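Putative glycosyltransferase (GalT1) (Streptococcus parasanguinis, PDB 4PHR) probably acts as a glycosyltransferase; this GT-D-fold part of the longer protein binds UDP. Local coordinates at residues I171-P177 against E270-I276. Residues are numbered along the deposited sequence; the frame is centred on the assembly and turned at random.
Sequences IKRLVCP and EQIVARI. With UDP (uridine-5'-diphosphate), chain B.
Q271 OE1 accepts two hydrogen bonds from the R173 guanidinium, from NE at 2.7 Å and from NH2 at 3.1 Å. The contact adds the parallel strand 272-275 to strand 170-176 at one margin of the five-stranded sheet of the GT-D fold. The oxygen of Q271 lies practically in the guanidinium plane, and the amide is turned only 13° from it, so the two flat groups meet edge to edge. On its other terminal nitrogen, NH1, R173 carries a salt bridge to E152 and a bond to S158 O; together with Q271, these hold the guanidinium's rotation. R173 N bonds to Q271 O, and R173 O receives V273 N at 2.8 Å. The pairing then slips by one residue: V175 N bonds to A274 O at 3.0 Å, and V175 O receives I276 N. V273 and A274 together face L174, a beta bulge, with V273 in a helix-like conformation. The V273 side chain turns toward strand 170-176, where CG1 presses on K172 CB at 3.5 Å, the two side chains crossing at about a right angle. On the face that carries R173, V175 CG2 rests on I272 CG1 at 3.9 Å, while V175 CG1 lies beside the R275 guanidinium; one water accepts from R275 NH1 and donates weakly to V175 O. On the other face, with CG swung away from the backbone N (chi1 -173°), L174 CD1 reaches A274 CB and, at 3.9 Å, I276 CD1. Helix 185-195 covers this side, with T192 against L174 and I188 against I276. Beyond the strand's end the chain enters the nucleotide pocket, where the P177 carbonyl O accepts a nearly straight hydrogen bond from N3 of the UDP uracil at 2.9 Å.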
loop_
_atom_site.group_PDB
_atom_site.type_symbol
_atom_site.label_atom_id
_atom_site.label_comp_id
_atom_site.label_asym_id
_atom_site.label_seq_id
_atom_site.Cartn_x
_atom_site.Cartn_y
_atom_site.Cartn_z
ATOM N N ILE A 171 6.311 18.769 1.609
ATOM C CA ILE A 171 6.487 17.496 0.933
ATOM C C ILE A 171 7.806 17.480 0.190
ATOM O O ILE A 171 8.114 18.407 -0.562
ATOM C CB ILE A 171 5.369 17.233 -0.082
ATOM C CG1 ILE A 171 4.014 17.185 0.626
ATOM C CG2 ILE A 171 5.636 15.942 -0.862
ATOM C CD1 ILE A 171 2.876 16.964 -0.319
ATOM N N LYS A 172 8.591 16.441 0.441
ATOM C CA LYS A 172 9.759 16.134 -0.366
ATOM C C LYS A 172 9.502 14.758 -0.964
ATOM O O LYS A 172 8.905 13.913 -0.306
ATOM C CB LYS A 172 11.026 16.123 0.496
ATOM C CG LYS A 172 11.372 17.489 1.114
ATOM C CD LYS A 172 11.717 18.500 0.041
ATOM C CE LYS A 172 12.060 19.859 0.637
ATOM N NZ LYS A 172 12.226 20.868 -0.440
ATOM N N ARG A 173 9.953 14.537 -2.197
ATOM C CA ARG A 173 9.721 13.270 -2.890
ATOM C C ARG A 173 11.021 12.655 -3.366
ATOM O O ARG A 173 11.875 13.339 -3.930
ATOM C CB ARG A 173 8.812 13.467 -4.112
ATOM C CG ARG A 173 7.446 14.021 -3.801
ATOM C CD ARG A 173 6.599 14.264 -5.057
ATOM N NE ARG A 173 5.381 14.981 -4.691
ATOM C CZ ARG A 173 4.177 14.433 -4.582
ATOM N NH1 ARG A 173 3.968 13.146 -4.870
ATOM N NH2 ARG A 173 3.162 15.202 -4.213
ATOM N N LEU A 174 11.152 11.358 -3.137
ATOM C CA LEU A 174 12.227 10.576 -3.719
ATOM C C LEU A 174 11.574 9.755 -4.820
ATOM O O LEU A 174 10.760 8.875 -4.543
ATOM C CB LEU A 174 12.855 9.663 -2.665
ATOM C CG LEU A 174 14.117 8.873 -3.007
ATOM C CD1 LEU A 174 15.247 9.820 -3.407
ATOM C CD2 LEU A 174 14.534 7.985 -1.830
ATOM N N VAL A 175 11.907 10.061 -6.070
ATOM C CA VAL A 175 11.179 9.477 -7.193
ATOM C C VAL A 175 11.975 8.320 -7.771
ATOM O O VAL A 175 13.081 8.508 -8.270
ATOM C CB VAL A 175 10.847 10.529 -8.264
ATOM C CG1 VAL A 175 10.111 9.898 -9.427
ATOM C CG2 VAL A 175 10.011 11.646 -7.643
ATOM N N CYS A 176 11.393 7.131 -7.687
ATOM C CA CYS A 176 12.049 5.880 -8.012
ATOM C C CYS A 176 11.489 5.285 -9.301
ATOM O O CYS A 176 10.546 5.832 -9.887
ATOM C CB CYS A 176 11.838 4.908 -6.855
ATOM S SG CYS A 176 12.388 5.556 -5.237
ATOM N N PRO A 177 12.053 4.148 -9.745
ATOM C CA PRO A 177 11.513 3.559 -10.974
ATOM C C PRO A 177 10.066 3.104 -10.804
ATOM O O PRO A 177 9.693 2.619 -9.729
ATOM C CB PRO A 177 12.434 2.358 -11.216
ATOM C CG PRO A 177 13.717 2.744 -10.549
ATOM C CD PRO A 177 13.280 3.463 -9.302
ATOM N N GLU A 270 9.341 20.841 -7.904
ATOM C CA GLU A 270 10.079 21.481 -6.819
ATOM C C GLU A 270 10.117 20.625 -5.546
ATOM O O GLU A 270 10.967 20.825 -4.684
ATOM C CB GLU A 270 9.500 22.869 -6.535
ATOM C CG GLU A 270 9.771 23.872 -7.656
ATOM C CD GLU A 270 8.938 25.136 -7.542
ATOM O OE1 GLU A 270 7.929 25.125 -6.805
ATOM O OE2 GLU A 270 9.293 26.141 -8.195
ATOM N N GLN A 271 9.205 19.665 -5.435
ATOM C CA GLN A 271 9.204 18.744 -4.303
ATOM C C GLN A 271 10.212 17.606 -4.462
ATOM O O GLN A 271 10.590 16.966 -3.486
ATOM C CB GLN A 271 7.800 18.174 -4.078
ATOM C CG GLN A 271 6.785 19.211 -3.623
ATOM C CD GLN A 271 5.350 18.696 -3.615
ATOM O OE1 GLN A 271 5.055 17.610 -4.118
ATOM N NE2 GLN A 271 4.447 19.483 -3.039
ATOM N N ILE A 272 10.645 17.349 -5.689
ATOM C CA ILE A 272 11.530 16.217 -5.952
ATOM C C ILE A 272 12.941 16.468 -5.432
ATOM O O ILE A 272 13.595 17.434 -5.825
ATOM C CB ILE A 272 11.581 15.865 -7.460
ATOM C CG1 ILE A 272 10.182 15.492 -7.978
ATOM C CG2 ILE A 272 12.620 14.754 -7.722
ATOM C CD1 ILE A 272 10.140 15.223 -9.466
ATOM N N VAL A 273 13.407 15.602 -4.537
ATOM C CA VAL A 273 14.750 15.750 -3.990
ATOM C C VAL A 273 15.776 15.043 -4.876
ATOM O O VAL A 273 16.869 15.553 -5.097
ATOM C CB VAL A 273 14.853 15.228 -2.545
ATOM C CG1 VAL A 273 13.801 15.879 -1.674
ATOM C CG2 VAL A 273 14.716 13.720 -2.507
ATOM N N ALA A 274 15.415 13.867 -5.377
ATOM C CA ALA A 274 16.275 13.132 -6.288
ATOM C C ALA A 274 15.460 12.107 -7.061
ATOM O O ALA A 274 14.381 11.704 -6.626
ATOM C CB ALA A 274 17.411 12.448 -5.522
ATOM N N ARG A 275 15.988 11.700 -8.208
ATOM C CA ARG A 275 15.436 10.614 -8.993
ATOM C C ARG A 275 16.412 9.450 -8.956
ATOM O O ARG A 275 17.627 9.642 -9.074
ATOM C CB ARG A 275 15.227 11.039 -10.444
ATOM C CG ARG A 275 14.127 12.063 -10.664
ATOM C CD ARG A 275 13.891 12.263 -12.159
ATOM N NE ARG A 275 12.770 13.158 -12.447
ATOM C CZ ARG A 275 11.520 12.760 -12.668
ATOM N NH1 ARG A 275 11.206 11.467 -12.629
ATOM N NH2 ARG A 275 10.579 13.659 -12.930
ATOM N N ILE A 276 15.870 8.249 -8.798
ATOM C CA ILE A 276 16.658 7.029 -8.755
ATOM C C ILE A 276 16.269 6.164 -9.942
ATOM O O ILE A 276 15.079 5.997 -10.225
ATOM C CB ILE A 276 16.378 6.265 -7.457
ATOM C CG1 ILE A 276 16.857 7.086 -6.256
ATOM C CG2 ILE A 276 17.029 4.890 -7.484
ATOM C CD1 ILE A 276 16.566 6.448 -4.909
HETATM N N1 UDP B . 5.257 1.172 -7.915
HETATM C C2 UDP B . 6.399 1.801 -8.348
HETATM N N3 UDP B . 7.511 1.057 -8.665
HETATM C C4 UDP B . 7.495 -0.312 -8.546
HETATM C C5 UDP B . 6.339 -0.954 -8.102
HETATM C C6 UDP B . 5.189 -0.191 -7.932
HETATM O O2 UDP B . 6.428 3.024 -8.483
HETATM O O4 UDP B . 8.529 -0.933 -8.815
HETATM C "C1'" UDP B . 4.110 1.996 -7.505
HETATM C "C2'" UDP B . 2.910 2.106 -8.407
HETATM O "O2'" UDP B . 3.139 3.056 -9.427
HETATM C "C3'" UDP B . 1.860 2.568 -7.420
HETATM C "C4'" UDP B . 2.260 1.853 -6.140
HETATM O "O4'" UDP B . 3.602 1.396 -6.331
HETATM O "O3'" UDP B . 1.972 3.959 -7.211
HETATM C "C5'" UDP B . 1.333 0.685 -5.825
HETATM O "O5'" UDP B . 1.817 0.023 -4.664
HETATM P PA UDP B . 1.099 -1.287 -4.063
HETATM O O1A UDP B . 1.226 -2.402 -5.021
HETATM O O2A UDP B . 1.694 -1.500 -2.722
HETATM O O3A UDP B . -0.446 -0.805 -3.998
HETATM P PB UDP B . -1.793 -1.474 -3.370
HETATM O O1B UDP B . -2.576 -1.968 -4.540
HETATM O O2B UDP B . -2.459 -0.335 -2.696
HETATM O O3B UDP B . -1.402 -2.588 -2.449
HETATM O O HOH W 1 12.448 8.986 -11.471
#